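PDB 7B7P: type IV pilus biogenesis protein PilB from Streptococcus sanguinis, which probably acts in adhesion as a type IV minor pilin, through a magnesium-binding von Willebrand factor A-like module carried by the pilin part. Local coordinates for residues Val280-Gly285 against Ile368-Val373; Phe168-Ser173 against Ser190-Leu195; Arg364-Gly369 against Glu393-Ser398. All blocks are in the same frame, centred on the assembly; numbering follows the deposited sequence.

Contact 1: residues Val280-Gly285 against Ile368-Val373; sequences VLLTDG and IGFSGV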
loop_
_atom_site.group_PDB
_atom_site.type_symbol
_atom_site.label_atom_id
_atom_site.label_comp_id
_atom_site.label_asym_id
_atom_site.label_seq_id
_atom_site.Cartn_x
_atom_site.Cartn_y
_atom_site.Cartn_z
ATOM N N VAL A 280 3.718 -6.978 -5.926
ATOM C CA VAL A 280 3.853 -6.006 -7.002
ATOM C C VAL A 280 3.998 -6.811 -8.268
ATOM O O VAL A 280 5.030 -7.451 -8.493
ATOM C CB VAL A 280 5.046 -5.056 -6.808
ATOM C CG1 VAL A 280 5.244 -4.192 -8.049
ATOM C CG2 VAL A 280 4.804 -4.207 -5.588
ATOM N N LEU A 281 2.959 -6.808 -9.079
ATOM C CA LEU A 281 2.902 -7.643 -10.261
ATOM C C LEU A 281 3.021 -6.746 -11.478
ATOM O O LEU A 281 2.250 -5.802 -11.622
ATOM C CB LEU A 281 1.593 -8.432 -10.294
ATOM C CG LEU A 281 1.573 -9.532 -11.350
ATOM C CD1 LEU A 281 0.704 -10.675 -10.873
ATOM C CD2 LEU A 281 1.047 -8.982 -12.646
ATOM N N LEU A 282 3.965 -7.057 -12.355
ATOM C CA LEU A 282 4.202 -6.284 -13.564
ATOM C C LEU A 282 3.948 -7.172 -14.769
ATOM O O LEU A 282 4.514 -8.256 -14.856
ATOM C CB LEU A 282 5.636 -5.737 -13.598
ATOM C CG LEU A 282 5.834 -4.789 -14.776
ATOM C CD1 LEU A 282 6.680 -3.559 -14.374
ATOM C CD2 LEU A 282 6.452 -5.522 -15.950
ATOM N N THR A 283 3.122 -6.711 -15.702
ATOM C CA THR A 283 2.871 -7.471 -16.913
ATOM C C THR A 283 2.785 -6.524 -18.100
ATOM O O THR A 283 2.407 -5.356 -17.957
ATOM C CB THR A 283 1.587 -8.346 -16.791
ATOM O OG1 THR A 283 1.413 -9.124 -17.980
ATOM C CG2 THR A 283 0.356 -7.513 -16.554
ATOM N N ASP A 284 3.159 -7.042 -19.274
ATOM C CA ASP A 284 3.229 -6.262 -20.504
ATOM C C ASP A 284 2.364 -6.847 -21.616
ATOM O O ASP A 284 2.547 -6.491 -22.784
ATOM C CB ASP A 284 4.681 -6.150 -20.981
ATOM C CG ASP A 284 5.139 -7.376 -21.799
ATOM O OD1 ASP A 284 4.689 -8.500 -21.489
ATOM O OD2 ASP A 284 5.950 -7.219 -22.747
ATOM N N GLY A 285 1.434 -7.741 -21.294
ATOM C CA GLY A 285 0.712 -8.409 -22.361
ATOM C C GLY A 285 -0.621 -8.956 -21.903
ATOM O O GLY A 285 -0.919 -9.053 -20.709
ATOM N N ILE A 368 0.879 -3.497 -12.428
ATOM C CA ILE A 368 1.424 -2.491 -13.320
ATOM C C ILE A 368 1.336 -3.032 -14.734
ATOM O O ILE A 368 2.041 -3.993 -15.081
ATOM C CB ILE A 368 2.869 -2.133 -12.964
ATOM C CG1 ILE A 368 2.966 -1.658 -11.516
ATOM C CG2 ILE A 368 3.409 -1.069 -13.909
ATOM C CD1 ILE A 368 4.408 -1.615 -11.023
ATOM N N GLY A 369 0.471 -2.419 -15.550
ATOM C CA GLY A 369 0.537 -2.554 -16.998
ATOM C C GLY A 369 1.669 -1.723 -17.595
ATOM O O GLY A 369 1.638 -0.489 -17.570
ATOM N N PHE A 370 2.683 -2.384 -18.136
ATOM C CA PHE A 370 3.889 -1.728 -18.615
ATOM C C PHE A 370 4.036 -1.995 -20.120
ATOM O O PHE A 370 4.671 -2.961 -20.547
ATOM C CB PHE A 370 5.089 -2.213 -17.804
ATOM C CG PHE A 370 6.402 -1.584 -18.214
ATOM C CD1 PHE A 370 6.568 -0.207 -18.179
ATOM C CD2 PHE A 370 7.463 -2.374 -18.619
ATOM C CE1 PHE A 370 7.768 0.383 -18.551
ATOM C CE2 PHE A 370 8.678 -1.796 -18.997
ATOM C CZ PHE A 370 8.830 -0.404 -18.960
ATOM N N SER A 371 3.434 -1.126 -20.928
ATOM C CA SER A 371 3.556 -1.214 -22.375
ATOM C C SER A 371 3.157 0.120 -22.981
ATOM O O SER A 371 2.245 0.780 -22.484
ATOM C CB SER A 371 2.676 -2.323 -22.957
ATOM O OG SER A 371 2.863 -2.431 -24.364
ATOM N N GLY A 372 3.837 0.501 -24.054
ATOM C CA GLY A 372 3.392 1.604 -24.884
ATOM C C GLY A 372 2.383 1.207 -25.934
ATOM O O GLY A 372 1.895 2.048 -26.697
ATOM N N VAL A 373 2.032 -0.071 -25.983
ATOM C CA VAL A 373 1.100 -0.589 -26.966
ATOM C C VAL A 373 -0.245 -0.771 -26.267
ATOM O O VAL A 373 -0.387 -1.622 -25.373
ATOM C CB VAL A 373 1.622 -1.888 -27.589
ATOM C CG1 VAL A 373 0.638 -2.418 -28.638
ATOM C CG2 VAL A 373 3.022 -1.653 -28.187
#
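Leu282 holds its CG anti to the backbone N (chi1 -173°), which swings the branched end toward Phe370. Phe370 has the same first torsion (chi1 -180°), and its CB meets the Leu282 methyls while the ring leads away. Leu282 CD1 lies 4.0 Å from Phe370 CB. Leu282 CD1 is also 4.1 Å from Ile368 CG2, so this methyl is shared between two residues of the neighbouring strand. Ile368 reaches back with its other branch, and Ile368 CD1 sits 4.0 Å from Val280 CG1. The apolar face made by Leu282 and Ile368 is covered by helix 402-424, with Leu195 of helix 191-209 against Leu282.

Beneath these side chains, three backbone bonds join two parallel strands. Ile368 N gives to Leu281 O at 2.8 Å. Thr283 N gives to Ile368 O at 3.0 Å, and Phe370 N gives to Thr283 O at 3.0 Å. Ile368 N and O thus bond to the residues on either side of Leu282, Leu281 and Thr283, as in parallel sheets. This is part of the central sheet of the von Willebrand factor A-like domain, at the C-terminal strand ends where such domains place their metal site.

Asp284, a magnesium-binding residue, follows directly on the strand. Asp284 CB packs 3.2 Å from Phe370 O, while the carboxylate turns to Ser173 and Arg191. The Thr283 side chain points to the opposite face from Leu282, and its OG1 bonds to Asp169 OD2. Further on, Ser371 OG accepts from Val373 N at 3.0 Å in an ST turn, and it also bonds to Glu376.

Contact 2: residues Phe168-Ser173 against Ser190-Leu195; sequences FDTSGS and SRMDIL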
loop_
_atom_site.group_PDB
_atom_site.type_symbol
_atom_site.label_atom_id
_atom_site.label_comp_id
_atom_site.label_asym_id
_atom_site.label_seq_id
_atom_site.Cartn_x
_atom_site.Cartn_y
_atom_site.Cartn_z
ATOM N N PHE A 168 7.279 -10.526 -11.850
ATOM C CA PHE A 168 7.591 -9.809 -13.077
ATOM C C PHE A 168 7.368 -10.689 -14.299
ATOM O O PHE A 168 7.919 -11.786 -14.391
ATOM C CB PHE A 168 9.037 -9.301 -13.058
ATOM C CG PHE A 168 9.284 -8.136 -12.122
ATOM C CD1 PHE A 168 8.246 -7.469 -11.499
ATOM C CD2 PHE A 168 10.583 -7.697 -11.893
ATOM C CE1 PHE A 168 8.490 -6.399 -10.648
ATOM C CE2 PHE A 168 10.836 -6.640 -11.056
ATOM C CZ PHE A 168 9.795 -5.982 -10.434
ATOM N N ASP A 169 6.579 -10.179 -15.241
ATOM C CA ASP A 169 6.407 -10.797 -16.541
ATOM C C ASP A 169 7.762 -10.880 -17.256
ATOM O O ASP A 169 8.471 -9.877 -17.386
ATOM C CB ASP A 169 5.388 -9.958 -17.329
ATOM C CG ASP A 169 4.962 -10.570 -18.662
ATOM O OD1 ASP A 169 5.729 -11.293 -19.329
ATOM O OD2 ASP A 169 3.830 -10.258 -19.092
ATOM N N THR A 170 8.139 -12.092 -17.674
ATOM C CA THR A 170 9.367 -12.335 -18.426
ATOM C C THR A 170 9.064 -12.979 -19.770
ATOM O O THR A 170 9.892 -13.713 -20.307
ATOM C CB THR A 170 10.372 -13.201 -17.647
ATOM O OG1 THR A 170 9.882 -14.545 -17.502
ATOM C CG2 THR A 170 10.690 -12.634 -16.271
ATOM N N SER A 171 7.903 -12.686 -20.349
ATOM C CA SER A 171 7.580 -13.238 -21.656
ATOM C C SER A 171 8.495 -12.659 -22.756
ATOM O O SER A 171 9.231 -11.688 -22.557
ATOM C CB SER A 171 6.110 -12.987 -21.987
ATOM O OG SER A 171 5.851 -11.613 -22.164
ATOM N N GLY A 172 8.420 -13.271 -23.943
ATOM C CA GLY A 172 9.293 -12.876 -25.037
ATOM C C GLY A 172 9.093 -11.443 -25.491
ATOM O O GLY A 172 10.043 -10.787 -25.928
ATOM N N SER A 173 7.866 -10.929 -25.381
ATOM C CA SER A 173 7.604 -9.534 -25.723
ATOM C C SER A 173 8.487 -8.564 -24.933
ATOM O O SER A 173 8.680 -7.416 -25.359
ATOM C CB SER A 173 6.112 -9.224 -25.485
ATOM O OG SER A 173 5.814 -9.200 -24.094
ATOM N N SER A 190 15.213 -2.358 -24.345
ATOM C CA SER A 190 14.087 -3.277 -24.220
ATOM C C SER A 190 13.287 -2.977 -22.957
ATOM O O SER A 190 13.771 -2.341 -22.009
ATOM C CB SER A 190 14.568 -4.729 -24.164
ATOM O OG SER A 190 15.034 -5.018 -22.850
ATOM N N ARG A 191 12.042 -3.457 -22.948
ATOM C CA ARG A 191 11.222 -3.363 -21.746
ATOM C C ARG A 191 11.941 -3.981 -20.561
ATOM O O ARG A 191 11.966 -3.402 -19.467
ATOM C CB ARG A 191 9.873 -4.049 -21.974
ATOM C CG ARG A 191 9.055 -3.406 -23.077
ATOM C CD ARG A 191 7.858 -4.273 -23.469
ATOM N NE ARG A 191 7.228 -3.772 -24.684
ATOM C CZ ARG A 191 6.076 -4.218 -25.172
ATOM N NH1 ARG A 191 5.404 -5.189 -24.549
ATOM N NH2 ARG A 191 5.598 -3.700 -26.289
ATOM N N MET A 192 12.563 -5.142 -20.764
ATOM C CA MET A 192 13.320 -5.749 -19.674
ATOM C C MET A 192 14.489 -4.865 -19.232
ATOM O O MET A 192 14.739 -4.729 -18.028
ATOM C CB MET A 192 13.823 -7.138 -20.068
ATOM C CG MET A 192 14.269 -7.915 -18.841
ATOM S SD MET A 192 12.908 -8.065 -17.625
ATOM C CE MET A 192 11.984 -9.370 -18.460
ATOM N N ASP A 193 15.215 -4.257 -20.184
ATOM C CA ASP A 193 16.291 -3.339 -19.807
ATOM C C ASP A 193 15.755 -2.255 -18.888
ATOM O O ASP A 193 16.310 -1.999 -17.816
ATOM C CB ASP A 193 16.943 -2.706 -21.047
ATOM C CG ASP A 193 17.714 -3.712 -21.883
ATOM O OD1 ASP A 193 18.265 -4.667 -21.293
ATOM O OD2 ASP A 193 17.773 -3.543 -23.127
ATOM N N ILE A 194 14.630 -1.643 -19.271
ATOM C CA ILE A 194 14.096 -0.558 -18.458
ATOM C C ILE A 194 13.612 -1.088 -17.113
ATOM O O ILE A 194 13.811 -0.449 -16.067
ATOM C CB ILE A 194 12.991 0.184 -19.234
ATOM C CG1 ILE A 194 13.547 0.722 -20.549
ATOM C CG2 ILE A 194 12.406 1.316 -18.399
ATOM C CD1 ILE A 194 12.533 1.402 -21.402
ATOM N N LEU A 195 13.005 -2.283 -17.111
ATOM C CA LEU A 195 12.504 -2.857 -15.871
ATOM C C LEU A 195 13.637 -3.153 -14.896
ATOM O O LEU A 195 13.523 -2.879 -13.695
ATOM C CB LEU A 195 11.701 -4.126 -16.162
ATOM C CG LEU A 195 11.126 -4.787 -14.902
ATOM C CD1 LEU A 195 10.386 -3.775 -13.996
ATOM C CD2 LEU A 195 10.215 -5.958 -15.295
#
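Leu195 sets its methyl CD2 over one face of the Phe168 ring. Leu195 CD2 is 4.2 Å from the ring centroid of Phe168 and 27° off the normal, a CH-pi contact. The second methyl, CD1, lies above the rim on the CE2 side.

One turn earlier in the helix, Met192 reaches the strand end with CE. Its chain is bent at chi2 (58°) and chi3 (77°), which folds the methyl against the backbone. Met192 CE is 3.7 Å from Asp169 O and 4.1 Å from Thr170 CG2. Arg191 passes beside Ser173, with Arg191 CD 3.8 Å from Ser173 O. That carbonyl oxygen lies over one face of the guanidinium.

The second shell fixes both segments. Asp169 OD1 takes two bonds from Ser171, from N at 2.8 Å and from OG at 2.9 Å. The first closes an Asx turn. Asp169, Ser171 and Ser173 match the DxSxS sequence of a metal ion-dependent adhesion site (MIDAS), and Ser173 binds magnesium. On the helix side, Ser190 is the N-cap. Ser190 OG accepts from Asp193 N at 2.8 Å, and Ser190 N gives to Asp193 OD2, completing a capping box.

No hydrogen bond crosses between the segments. The polar ends are used elsewhere. Ser173 OG bonds to Asp284 OD2, which Arg191 NH1 also meets. Arg191 NH1 pairs with Glu376 too, and NE gives to Asp177 O. The helix therefore meets the loop by apolar and van der Waals contact, while the guanidinium probably offsets some of the negative charge gathered around the metal site.

Contact 3: residues Arg364-Gly369 against Glu393-Ser398; sequences RVNVIG and ETKYVS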
loop_
_atom_site.group_PDB
_atom_site.type_symbol
_atom_site.label_atom_id
_atom_site.label_comp_id
_atom_site.label_asym_id
_atom_site.label_seq_id
_atom_site.Cartn_x
_atom_site.Cartn_y
_atom_site.Cartn_z
ATOM N N ARG A 364 -2.080 -5.763 0.024
ATOM C CA ARG A 364 -2.486 -5.156 -1.240
ATOM C C ARG A 364 -1.729 -5.828 -2.374
ATOM O O ARG A 364 -0.567 -6.220 -2.213
ATOM C CB ARG A 364 -2.226 -3.632 -1.245
ATOM C CG ARG A 364 -2.400 -2.899 -2.606
ATOM C CD ARG A 364 -2.142 -1.371 -2.495
ATOM N NE ARG A 364 -2.824 -0.839 -1.317
ATOM C CZ ARG A 364 -2.197 -0.412 -0.228
ATOM N NH1 ARG A 364 -0.876 -0.432 -0.181
ATOM N NH2 ARG A 364 -2.889 0.015 0.812
ATOM N N VAL A 365 -2.407 -5.976 -3.513
ATOM C CA VAL A 365 -1.766 -6.351 -4.768
ATOM C C VAL A 365 -1.756 -5.131 -5.685
ATOM O O VAL A 365 -2.817 -4.619 -6.065
ATOM C CB VAL A 365 -2.467 -7.535 -5.456
ATOM C CG1 VAL A 365 -1.741 -7.871 -6.775
ATOM C CG2 VAL A 365 -2.546 -8.758 -4.510
ATOM N N ASN A 366 -0.560 -4.695 -6.066
ATOM C CA ASN A 366 -0.365 -3.673 -7.085
ATOM C C ASN A 366 -0.080 -4.360 -8.415
ATOM O O ASN A 366 0.795 -5.228 -8.497
ATOM C CB ASN A 366 0.796 -2.736 -6.724
ATOM C CG ASN A 366 0.439 -1.743 -5.615
ATOM O OD1 ASN A 366 -0.024 -0.636 -5.888
ATOM N ND2 ASN A 366 0.672 -2.129 -4.373
ATOM N N VAL A 367 -0.835 -3.990 -9.442
ATOM C CA VAL A 367 -0.612 -4.471 -10.797
ATOM C C VAL A 367 -0.196 -3.303 -11.679
ATOM O O VAL A 367 -0.855 -2.254 -11.694
ATOM C CB VAL A 367 -1.865 -5.162 -11.352
ATOM C CG1 VAL A 367 -1.581 -5.755 -12.736
ATOM C CG2 VAL A 367 -2.314 -6.227 -10.380
ATOM N N ILE A 368 0.879 -3.497 -12.428
ATOM C CA ILE A 368 1.424 -2.491 -13.320
ATOM C C ILE A 368 1.336 -3.032 -14.734
ATOM O O ILE A 368 2.041 -3.993 -15.081
ATOM C CB ILE A 368 2.869 -2.133 -12.964
ATOM C CG1 ILE A 368 2.966 -1.658 -11.516
ATOM C CG2 ILE A 368 3.409 -1.069 -13.909
ATOM C CD1 ILE A 368 4.408 -1.615 -11.023
ATOM N N GLY A 369 0.471 -2.419 -15.550
ATOM C CA GLY A 369 0.537 -2.554 -16.998
ATOM C C GLY A 369 1.669 -1.723 -17.595
ATOM O O GLY A 369 1.638 -0.489 -17.570
ATOM N N GLU A 393 -7.021 -5.449 -0.845
ATOM C CA GLU A 393 -6.966 -4.246 -1.662
ATOM C C GLU A 393 -6.182 -4.523 -2.936
ATOM O O GLU A 393 -5.172 -5.232 -2.919
ATOM C CB GLU A 393 -6.308 -3.102 -0.897
ATOM C CG GLU A 393 -7.158 -2.539 0.229
ATOM C CD GLU A 393 -6.448 -1.420 1.005
ATOM O OE1 GLU A 393 -5.366 -0.951 0.560
ATOM O OE2 GLU A 393 -6.989 -0.996 2.053
ATOM N N THR A 394 -6.654 -3.970 -4.049
ATOM C CA THR A 394 -5.930 -4.032 -5.308
ATOM C C THR A 394 -5.898 -2.656 -5.947
ATOM O O THR A 394 -6.763 -1.816 -5.701
ATOM C CB THR A 394 -6.552 -5.009 -6.301
ATOM O OG1 THR A 394 -7.843 -4.525 -6.692
ATOM C CG2 THR A 394 -6.666 -6.411 -5.702
ATOM N N LYS A 395 -4.896 -2.442 -6.789
ATOM C CA LYS A 395 -4.735 -1.167 -7.472
ATOM C C LYS A 395 -4.039 -1.415 -8.799
ATOM O O LYS A 395 -2.921 -1.946 -8.829
ATOM C CB LYS A 395 -3.937 -0.193 -6.605
ATOM C CG LYS A 395 -3.752 1.192 -7.195
ATOM C CD LYS A 395 -2.555 1.871 -6.508
ATOM C CE LYS A 395 -2.049 3.111 -7.246
ATOM N NZ LYS A 395 -3.167 4.011 -7.617
ATOM N N TYR A 396 -4.683 -1.006 -9.886
ATOM C CA TYR A 396 -4.097 -1.087 -11.213
ATOM C C TYR A 396 -3.558 0.268 -11.663
ATOM O O TYR A 396 -4.210 1.297 -11.486
ATOM C CB TYR A 396 -5.120 -1.598 -12.225
ATOM C CG TYR A 396 -4.539 -1.589 -13.605
ATOM C CD1 TYR A 396 -3.466 -2.424 -13.927
ATOM C CD2 TYR A 396 -5.002 -0.696 -14.578
ATOM C CE1 TYR A 396 -2.891 -2.399 -15.194
ATOM C CE2 TYR A 396 -4.444 -0.678 -15.849
ATOM C CZ TYR A 396 -3.388 -1.538 -16.147
ATOM O OH TYR A 396 -2.811 -1.519 -17.392
ATOM N N VAL A 397 -2.377 0.254 -12.278
ATOM C CA VAL A 397 -1.755 1.432 -12.863
ATOM C C VAL A 397 -1.116 1.021 -14.182
ATOM O O VAL A 397 -0.454 -0.019 -14.255
ATOM C CB VAL A 397 -0.694 2.053 -11.918
ATOM C CG1 VAL A 397 0.098 3.138 -12.634
ATOM C CG2 VAL A 397 -1.347 2.629 -10.672
ATOM N N SER A 398 -1.296 1.838 -15.227
ATOM C CA SER A 398 -0.578 1.636 -16.482
ATOM C C SER A 398 0.597 2.596 -16.569
ATOM O O SER A 398 0.476 3.773 -16.223
ATOM C CB SER A 398 -1.480 1.807 -17.700
ATOM O OG SER A 398 -2.270 2.959 -17.580
#
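Arg364 and Glu393 lie side by side on one face at one end of this strand pair and form a salt bridge. Arg364 NH2 is 2.7 Å from Glu393 OE1 and meets it nearly along the C-O axis. Arg364 NE adds a weak bond to Glu393 OE1 at 3.2 Å. The bend at chi3 (-45°) of Arg364 turns the guanidinium edge to the carboxylate, and the two planes are 35° apart. One oxygen of Glu393 thus takes both donors. The remaining nitrogen, NH1, pairs with Asp419 of helix 402-424.

The backbone is linked by five bonds, in which N-H donors and C=O acceptors alternate between the strands. Val365 N gives to Glu393 O at 2.9 Å, and Val365 O accepts from Lys395 N at 3.1 Å. Val367 repeats the pattern, giving to Lys395 O and accepting from Val397 N. Gly369 N closes the series on Val397 O. Several of these acceptors also take CA-H...O contacts. The intervening residues Asn366 and Ile368 use their backbone groups on the other side, with strand 276-283, so strand 364-370 is bonded along both edges.

Tyr396 points to the same sheet face as Val365 and Val367. Its ring lies obliquely from Val367 toward Gly369, with CD1 near Val367 O and CG1. Tyr396 OH reaches 3.5 Å from Gly369 CA, where no side chain intervenes. Thr384 of helix 380-388 packs on Val367, Thr394 and Tyr396.

Strand 364-370, helix 380-388 and strand 393-399 form a beta-alpha-beta crossover, with the last strand outermost in the central sheet of the von Willebrand factor A-like domain.

How the contacts relate
Contacts 1 and 2 are buried, whereas contact 3 is partly buried and has exposed charged residues at the sheet's outer strand. Contacts 1 and 3 both use strand 364-370 and share Ile368 and Gly369. Together they tie three adjacent parallel strands, mainly through backbone bonds. Contact 2 differs: it sets a helix against a strand end and loop without a hydrogen bond between them. It still joins contact 1, because Arg191 forms a salt bridge with Asp284. The magnesium-binding residues Ser173 and Asp284 come from contacts 2 and 1. Contact 3 contributes neither of them, and contacts 2 and 3 do not touch.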